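Local coordinates for protein transcriptional regulator, MarR family (Listeria monocytogenes str. 4b, PDB 2QWW) that probably binds DNA through a winged helix-turn-helix domain and regulates transcription, as other repressors of the MarR family do, at residues Ile47-Leu61 with Met97-Ser111. Sequence-based numbering, arbitrary orientation.
Sequences INVIYSTPGISVADL and MDLTLKLSKKGEDLS
S111 OG donates to N48 OD1 over 2.7 Å, in the plane of the amide carbonyl, and so ties helix 105-111 to helix 47-52. The serine hydroxyl stands anti to its backbone N (chi1 -175°), which carries it to the amide. At the other end, V58 N meets L99 O at 2.7 Å and A59 N meets M97 O, also at 2.7 Å; two amides of the first helical turn thus find acceptors across the contact. S57 caps that helix, its OG accepting from D60 N. Between these ends, L101 N bonds I56 O and G55 N bonds L101 O; at phi 89° a CB would jam against P54 O, so glycine fits the turn's third place. A water links I50 O and L103 N where helix crosses strand nearly perpendicularly. Buried isoleucines and leucines pack between them: L103 CD2 meets I50 CG2 (3.6 Å), and L101 CD1 touches I50 CD1 and L61 CD2 in a triangle of methyls. Y51, at the exposed margin, lends CB to L103 CD1. V58 CG2 covers L99 CB; selenomethionine M97 lies along A59 by CB, its bends turning CE tightly onto V58 CG1. Short, weakly bonded strand 56-57 flanks the wing hairpin 85-87/100-103, characteristic of MarR winged helix-turn-helix domains.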
ATOM      1  N   ILE A  47     -14.362  -5.306  -0.652  1.00 36.82           N
ATOM      2  CA  ILE A  47     -15.383  -5.041   0.363  1.00 36.35           C
ATOM      3  C   ILE A  47     -15.373  -3.573   0.739  1.00 36.92           C
ATOM      4  O   ILE A  47     -16.418  -2.953   0.824  1.00 35.45           O
ATOM      5  CB  ILE A  47     -15.147  -5.867   1.647  1.00 36.77           C
ATOM      6  CG1 ILE A  47     -15.357  -7.358   1.394  1.00 39.84           C
ATOM      7  CG2 ILE A  47     -16.091  -5.425   2.767  1.00 36.95           C
ATOM      8  CD1 ILE A  47     -16.787  -7.803   1.315  1.00 43.50           C
ATOM      9  N   ASN A  48     -14.176  -3.028   0.926  1.00 39.31           N
ATOM     10  CA  ASN A  48     -13.990  -1.640   1.316  1.00 41.08           C
ATOM     11  C   ASN A  48     -14.407  -0.625   0.242  1.00 40.84           C
ATOM     12  O   ASN A  48     -14.998   0.408   0.567  1.00 42.09           O
ATOM     13  CB  ASN A  48     -12.549  -1.430   1.791  1.00 40.58           C
ATOM     14  CG  ASN A  48     -12.253  -2.180   3.107  1.00 43.33           C
ATOM     15  OD1 ASN A  48     -13.127  -2.308   3.971  1.00 46.16           O
ATOM     16  ND2 ASN A  48     -11.013  -2.668   3.260  1.00 42.79           N
ATOM     17  N   VAL A  49     -14.126  -0.931  -1.016  1.00 39.52           N
ATOM     18  CA  VAL A  49     -14.579  -0.108  -2.125  1.00 39.02           C
ATOM     19  C   VAL A  49     -16.102  -0.121  -2.165  1.00 38.71           C
ATOM     20  O   VAL A  49     -16.728   0.918  -2.285  1.00 38.98           O
ATOM     21  CB  VAL A  49     -14.064  -0.622  -3.467  1.00 38.48           C
ATOM     22  CG1 VAL A  49     -14.766   0.069  -4.626  1.00 40.84           C
ATOM     23  CG2 VAL A  49     -12.527  -0.451  -3.581  1.00 40.30           C
ATOM     24  N   ILE A  50     -16.700  -1.298  -2.035  1.00 38.90           N
ATOM     25  CA  ILE A  50     -18.164  -1.418  -2.103  1.00 38.38           C
ATOM     26  C   ILE A  50     -18.842  -0.693  -0.936  1.00 39.87           C
ATOM     27  O   ILE A  50     -19.979  -0.203  -1.054  1.00 41.29           O
ATOM     28  CB  ILE A  50     -18.611  -2.910  -2.185  1.00 37.46           C
ATOM     29  CG1 ILE A  50     -18.075  -3.569  -3.454  1.00 37.80           C
ATOM     30  CG2 ILE A  50     -20.111  -3.034  -2.205  1.00 37.01           C
ATOM     31  CD1 ILE A  50     -18.327  -5.077  -3.531  1.00 38.18           C
ATOM     32  N   TYR A  51     -18.162  -0.636   0.198  1.00 41.19           N
ATOM     33  CA  TYR A  51     -18.701   0.027   1.372  1.00 43.43           C
ATOM     34  C   TYR A  51     -18.818   1.534   1.145  1.00 43.28           C
ATOM     35  O   TYR A  51     -19.816   2.141   1.516  1.00 42.17           O
ATOM     36  CB  TYR A  51     -17.807  -0.237   2.588  1.00 45.63           C
ATOM     37  CG  TYR A  51     -18.355   0.296   3.898  1.00 48.17           C
ATOM     38  CD1 TYR A  51     -19.622  -0.068   4.348  1.00 50.44           C
ATOM     39  CD2 TYR A  51     -17.591   1.128   4.706  1.00 53.69           C
ATOM     40  CE1 TYR A  51     -20.122   0.403   5.552  1.00 51.84           C
ATOM     41  CE2 TYR A  51     -18.079   1.607   5.910  1.00 53.52           C
ATOM     42  CZ  TYR A  51     -19.350   1.235   6.331  1.00 54.25           C
ATOM     43  OH  TYR A  51     -19.835   1.700   7.532  1.00 53.30           O
ATOM     44  N   SER A  52     -17.804   2.126   0.527  1.00 43.30           N
ATOM     45  CA  SER A  52     -17.798   3.567   0.298  1.00 45.50           C
ATOM     46  C   SER A  52     -18.613   3.995  -0.922  1.00 45.33           C
ATOM     47  O   SER A  52     -18.960   5.172  -1.059  1.00 45.07           O
ATOM     48  CB  SER A  52     -16.366   4.067   0.138  1.00 46.26           C
ATOM     49  OG  SER A  52     -15.759   3.543  -1.034  1.00 51.08           O
ATOM     50  N   THR A  53     -18.909   3.048  -1.805  1.00 44.02           N
ATOM     51  CA  THR A  53     -19.627   3.347  -3.018  1.00 42.86           C
ATOM     52  C   THR A  53     -20.686   2.287  -3.282  1.00 42.83           C
ATOM     53  O   THR A  53     -20.532   1.457  -4.178  1.00 42.42           O
ATOM     54  CB  THR A  53     -18.651   3.438  -4.181  1.00 43.64           C
ATOM     55  OG1 THR A  53     -17.530   4.230  -3.771  1.00 44.63           O
ATOM     56  CG2 THR A  53     -19.319   4.079  -5.418  1.00 45.11           C
ATOM     57  N   PRO A  54     -21.756   2.295  -2.476  1.00 41.12           N
ATOM     58  CA  PRO A  54     -22.832   1.363  -2.701  1.00 40.97           C
ATOM     59  C   PRO A  54     -23.499   1.628  -4.031  1.00 41.17           C
ATOM     60  O   PRO A  54     -23.770   2.772  -4.376  1.00 43.13           O
ATOM     61  CB  PRO A  54     -23.800   1.634  -1.547  1.00 40.29           C
ATOM     62  CG  PRO A  54     -23.449   2.935  -1.030  1.00 41.23           C
ATOM     63  CD  PRO A  54     -21.998   3.140  -1.294  1.00 41.61           C
ATOM     64  N   GLY A  55     -23.773   0.559  -4.760  1.00 40.52           N
ATOM     65  CA  GLY A  55     -24.325   0.651  -6.080  1.00 39.57           C
ATOM     66  C   GLY A  55     -23.234   0.749  -7.124  1.00 38.02           C
ATOM     67  O   GLY A  55     -23.539   0.982  -8.278  1.00 37.14           O
ATOM     68  N   ILE A  56     -21.968   0.592  -6.734  1.00 38.24           N
ATOM     69  CA  ILE A  56     -20.869   0.612  -7.704  1.00 38.73           C
ATOM     70  C   ILE A  56     -21.049  -0.548  -8.681  1.00 39.63           C
ATOM     71  O   ILE A  56     -21.634  -1.569  -8.322  1.00 39.67           O
ATOM     72  CB  ILE A  56     -19.469   0.542  -7.028  1.00 38.45           C
ATOM     73  CG1 ILE A  56     -18.359   0.787  -8.054  1.00 38.97           C
ATOM     74  CG2 ILE A  56     -19.242  -0.793  -6.297  1.00 37.62           C
ATOM     75  CD1 ILE A  56     -16.989   0.839  -7.471  1.00 38.02           C
ATOM     76  N   SER A  57     -20.569  -0.380  -9.915  1.00 39.61           N
ATOM     77  CA  SER A  57     -20.680  -1.422 -10.922  1.00 39.82           C
ATOM     78  C   SER A  57     -19.448  -2.311 -10.903  1.00 39.44           C
ATOM     79  O   SER A  57     -18.346  -1.862 -10.564  1.00 39.07           O
ATOM     80  CB  SER A  57     -20.849  -0.824 -12.313  1.00 39.94           C
ATOM     81  OG  SER A  57     -19.633  -0.256 -12.786  1.00 40.67           O
ATOM     82  N   VAL A  58     -19.629  -3.561 -11.301  1.00 40.84           N
ATOM     83  CA  VAL A  58     -18.511  -4.495 -11.365  1.00 42.37           C
ATOM     84  C   VAL A  58     -17.466  -3.940 -12.336  1.00 42.55           C
ATOM     85  O   VAL A  58     -16.281  -4.038 -12.072  1.00 43.91           O
ATOM     86  CB  VAL A  58     -18.964  -5.935 -11.741  1.00 42.25           C
ATOM     87  CG1 VAL A  58     -17.775  -6.847 -11.935  1.00 45.83           C
ATOM     88  CG2 VAL A  58     -19.867  -6.522 -10.665  1.00 43.26           C
ATOM     89  N   ALA A  59     -17.915  -3.334 -13.437  1.00 44.36           N
ATOM     90  CA  ALA A  59     -17.034  -2.697 -14.421  1.00 44.20           C
ATOM     91  C   ALA A  59     -16.125  -1.659 -13.787  1.00 44.77           C
ATOM     92  O   ALA A  59     -14.942  -1.602 -14.096  1.00 45.22           O
ATOM     93  CB  ALA A  59     -17.855  -2.028 -15.506  1.00 45.25           C
ATOM     94  N   ASP A  60     -16.681  -0.833 -12.907  1.00 43.66           N
ATOM     95  CA  ASP A  60     -15.912   0.217 -12.233  1.00 43.60           C
ATOM     96  C   ASP A  60     -15.154  -0.294 -11.025  1.00 43.63           C
ATOM     97  O   ASP A  60     -14.140   0.283 -10.627  1.00 44.69           O
ATOM     98  CB  ASP A  60     -16.835   1.355 -11.822  1.00 44.57           C
ATOM     99  CG  ASP A  60     -17.441   2.056 -13.022  1.00 48.43           C
ATOM    100  OD1 ASP A  60     -16.717   2.221 -14.019  1.00 50.28           O
ATOM    101  OD2 ASP A  60     -18.625   2.433 -12.974  1.00 48.42           O
ATOM    102  N   LEU A  61     -15.638  -1.385 -10.449  1.00 43.87           N
ATOM    103  CA  LEU A  61     -14.998  -1.999  -9.297  1.00 42.39           C
ATOM    104  C   LEU A  61     -13.632  -2.534  -9.721  1.00 43.11           C
ATOM    105  O   LEU A  61     -12.627  -2.271  -9.062  1.00 42.63           O
ATOM    106  CB  LEU A  61     -15.919  -3.082  -8.723  1.00 42.43           C
ATOM    107  CG  LEU A  61     -15.504  -3.857  -7.470  1.00 40.42           C
ATOM    108  CD1 LEU A  61     -15.063  -2.946  -6.343  1.00 35.69           C
ATOM    109  CD2 LEU A  61     -16.669  -4.719  -7.038  1.00 40.77           C
HETATM  110  N   MSE A  97     -20.282  -7.208 -16.062  1.00 59.63           N
HETATM  111  CA  MSE A  97     -19.591  -5.956 -15.769  1.00 58.55           C
HETATM  112  C   MSE A  97     -20.602  -4.860 -15.405  1.00 54.78           C
HETATM  113  O   MSE A  97     -20.253  -3.896 -14.721  1.00 53.33           O
HETATM  114  CB  MSE A  97     -18.737  -5.499 -16.966  1.00 59.90           C
HETATM  115  CG  MSE A  97     -17.461  -6.306 -17.255  1.00 64.40           C
HETATM  116 SE   MSE A  97     -16.188  -6.474 -15.733  0.75 77.21          SE
HETATM  117  CE  MSE A  97     -16.921  -8.143 -14.912  1.00 74.40           C
ATOM    118  N   ASP A  98     -21.845  -5.017 -15.864  1.00 52.62           N
ATOM    119  CA  ASP A  98     -22.933  -4.057 -15.598  1.00 51.44           C
ATOM    120  C   ASP A  98     -23.637  -4.309 -14.262  1.00 49.29           C
ATOM    121  O   ASP A  98     -24.538  -3.565 -13.877  1.00 49.82           O
ATOM    122  CB  ASP A  98     -23.972  -4.096 -16.730  1.00 51.37           C
ATOM    123  CG  ASP A  98     -23.396  -3.668 -18.074  1.00 50.12           C
ATOM    124  N   LEU A  99     -23.239  -5.367 -13.569  1.00 46.68           N
ATOM    125  CA  LEU A  99     -23.804  -5.712 -12.273  1.00 44.02           C
ATOM    126  C   LEU A  99     -23.430  -4.660 -11.217  1.00 40.37           C
ATOM    127  O   LEU A  99     -22.285  -4.215 -11.166  1.00 39.20           O
ATOM    128  CB  LEU A  99     -23.272  -7.086 -11.872  1.00 44.40           C
ATOM    129  CG  LEU A  99     -23.701  -7.685 -10.537  1.00 44.98           C
ATOM    130  CD1 LEU A  99     -25.198  -7.943 -10.520  1.00 46.64           C
ATOM    131  CD2 LEU A  99     -22.921  -8.963 -10.311  1.00 45.25           C
ATOM    132  N   THR A 100     -24.400  -4.247 -10.400  1.00 37.45           N
ATOM    133  CA  THR A 100     -24.165  -3.266  -9.339  1.00 36.08           C
ATOM    134  C   THR A 100     -24.338  -3.921  -7.976  1.00 35.86           C
ATOM    135  O   THR A 100     -25.212  -4.761  -7.794  1.00 36.12           O
ATOM    136  CB  THR A 100     -25.096  -2.069  -9.454  1.00 36.79           C
ATOM    137  OG1 THR A 100     -26.454  -2.527  -9.451  1.00 36.99           O
ATOM    138  CG2 THR A 100     -24.830  -1.315 -10.726  1.00 37.92           C
ATOM    139  N   LEU A 101     -23.561  -3.461  -7.003  1.00 36.43           N
ATOM    140  CA  LEU A 101     -23.480  -4.118  -5.709  1.00 37.83           C
ATOM    141  C   LEU A 101     -23.515  -3.214  -4.491  1.00 37.66           C
ATOM    142  O   LEU A 101     -23.024  -2.086  -4.538  1.00 36.92           O
ATOM    143  CB  LEU A 101     -22.109  -4.825  -5.646  1.00 36.73           C
ATOM    144  CG  LEU A 101     -21.694  -5.756  -6.794  1.00 38.95           C
ATOM    145  CD1 LEU A 101     -20.234  -6.106  -6.696  1.00 42.17           C
ATOM    146  CD2 LEU A 101     -22.551  -7.013  -6.809  1.00 41.75           C
ATOM    147  N   LYS A 102     -24.059  -3.743  -3.391  1.00 38.11           N
ATOM    148  CA  LYS A 102     -23.944  -3.104  -2.076  1.00 39.43           C
ATOM    149  C   LYS A 102     -23.557  -4.206  -1.087  1.00 38.60           C
ATOM    150  O   LYS A 102     -23.767  -5.384  -1.363  1.00 39.48           O
ATOM    151  CB  LYS A 102     -25.223  -2.380  -1.633  1.00 38.17           C
ATOM    152  CG  LYS A 102     -26.384  -3.232  -1.179  1.00 41.81           C
ATOM    153  CD  LYS A 102     -27.510  -2.328  -0.708  1.00 42.74           C
ATOM    154  CE  LYS A 102     -28.766  -3.083  -0.271  1.00 52.48           C
ATOM    155  NZ  LYS A 102     -28.702  -3.620   1.122  1.00 54.23           N
ATOM    156  N   LEU A 103     -22.978  -3.829   0.046  1.00 37.76           N
ATOM    157  CA  LEU A 103     -22.618  -4.800   1.079  1.00 36.88           C
ATOM    158  C   LEU A 103     -23.804  -5.183   1.915  1.00 36.66           C
ATOM    159  O   LEU A 103     -24.639  -4.346   2.219  1.00 36.40           O
ATOM    160  CB  LEU A 103     -21.616  -4.229   2.066  1.00 35.69           C
ATOM    161  CG  LEU A 103     -20.243  -3.837   1.559  1.00 36.56           C
ATOM    162  CD1 LEU A 103     -19.410  -3.476   2.754  1.00 36.87           C
ATOM    163  CD2 LEU A 103     -19.595  -4.979   0.789  1.00 35.01           C
ATOM    164  N   SER A 104     -23.833  -6.439   2.340  1.00 36.72           N
ATOM    165  CA  SER A 104     -24.863  -6.913   3.248  1.00 36.38           C
ATOM    166  C   SER A 104     -24.403  -6.376   4.593  1.00 36.20           C
ATOM    167  O   SER A 104     -23.345  -5.726   4.677  1.00 35.03           O
ATOM    168  CB  SER A 104     -24.889  -8.432   3.285  1.00 36.54           C
ATOM    169  OG  SER A 104     -23.626  -8.898   3.737  1.00 36.72           O
ATOM    170  N   LYS A 105     -25.176  -6.667   5.629  1.00 36.84           N
ATOM    171  CA  LYS A 105     -24.858  -6.249   6.992  1.00 38.73           C
ATOM    172  C   LYS A 105     -23.530  -6.877   7.438  1.00 36.96           C
ATOM    173  O   LYS A 105     -22.626  -6.174   7.931  1.00 37.16           O
ATOM    174  CB  LYS A 105     -26.011  -6.648   7.928  1.00 39.59           C
ATOM    175  CG  LYS A 105     -25.945  -6.084   9.353  1.00 47.92           C
ATOM    176  CD  LYS A 105     -26.042  -4.556   9.379  1.00 52.60           C
ATOM    177  N   LYS A 106     -23.408  -8.187   7.223  1.00 35.67           N
ATOM    178  CA  LYS A 106     -22.203  -8.920   7.573  1.00 34.95           C
ATOM    179  C   LYS A 106     -21.020  -8.383   6.804  1.00 34.47           C
ATOM    180  O   LYS A 106     -19.913  -8.356   7.327  1.00 34.32           O
ATOM    181  CB  LYS A 106     -22.353 -10.410   7.283  1.00 37.21           C
ATOM    182  CG  LYS A 106     -21.233 -11.277   7.875  1.00 40.13           C
ATOM    183  CD  LYS A 106     -21.038 -10.990   9.386  1.00 41.68           C
ATOM    184  CE  LYS A 106     -20.279 -12.095  10.104  1.00 44.10           C
ATOM    185  NZ  LYS A 106     -21.108 -13.334  10.282  1.00 44.88           N
ATOM    186  N   GLY A 107     -21.243  -7.977   5.558  1.00 34.06           N
ATOM    187  CA  GLY A 107     -20.185  -7.316   4.785  1.00 34.32           C
ATOM    188  C   GLY A 107     -19.733  -6.038   5.487  1.00 35.55           C
ATOM    189  O   GLY A 107     -18.535  -5.760   5.568  1.00 32.92           O
ATOM    190  N   GLU A 108     -20.691  -5.254   5.988  1.00 37.56           N
ATOM    191  CA  GLU A 108     -20.377  -3.986   6.672  1.00 41.31           C
ATOM    192  C   GLU A 108     -19.547  -4.263   7.936  1.00 41.24           C
ATOM    193  O   GLU A 108     -18.512  -3.630   8.168  1.00 42.24           O
ATOM    194  CB  GLU A 108     -21.675  -3.201   7.008  1.00 42.62           C
ATOM    195  CG  GLU A 108     -22.432  -2.652   5.777  1.00 45.40           C
ATOM    196  CD  GLU A 108     -23.813  -2.044   6.090  1.00 46.01           C
ATOM    197  OE1 GLU A 108     -24.201  -1.984   7.281  1.00 53.54           O
ATOM    198  OE2 GLU A 108     -24.518  -1.627   5.133  1.00 50.54           O
ATOM    199  N   ASP A 109     -19.983  -5.259   8.707  1.00 42.58           N
ATOM    200  CA  ASP A 109     -19.326  -5.671   9.951  1.00 41.46           C
ATOM    201  C   ASP A 109     -17.853  -6.019   9.762  1.00 41.45           C
ATOM    202  O   ASP A 109     -17.019  -5.537  10.527  1.00 41.02           O
ATOM    203  CB  ASP A 109     -20.049  -6.865  10.566  1.00 41.50           C
ATOM    204  CG  ASP A 109     -21.486  -6.544  10.973  1.00 48.64           C
ATOM    205  OD1 ASP A 109     -21.847  -5.345  10.993  1.00 61.05           O
ATOM    206  OD2 ASP A 109     -22.259  -7.492  11.266  1.00 52.21           O
ATOM    207  N   LEU A 110     -17.540  -6.842   8.754  1.00 40.32           N
ATOM    208  CA  LEU A 110     -16.148  -7.223   8.461  1.00 40.72           C
ATOM    209  C   LEU A 110     -15.337  -6.086   7.859  1.00 41.03           C
ATOM    210  O   LEU A 110     -14.118  -6.012   8.079  1.00 41.02           O
ATOM    211  CB  LEU A 110     -16.077  -8.433   7.521  1.00 40.77           C
ATOM    212  CG  LEU A 110     -16.804  -9.696   7.976  1.00 42.01           C
ATOM    213  CD1 LEU A 110     -16.711 -10.761   6.905  1.00 44.86           C
ATOM    214  CD2 LEU A 110     -16.238 -10.196   9.283  1.00 43.11           C
ATOM    215  N   SER A 111     -15.978  -5.238   7.050  1.00 40.45           N
ATOM    216  CA  SER A 111     -15.300  -4.058   6.515  1.00 39.54           C
ATOM    217  C   SER A 111     -14.785  -3.252   7.713  1.00 39.85           C
ATOM    218  O   SER A 111     -13.602  -2.942   7.802  1.00 37.50           O
ATOM    219  CB  SER A 111     -16.259  -3.194   5.700  1.00 39.76           C
ATOM    220  OG  SER A 111     -15.553  -2.126   5.095  1.00 39.52           O
TER
HETATM  221  O   HOH W   1     -22.405  -0.947   0.132  1.00 26.50           O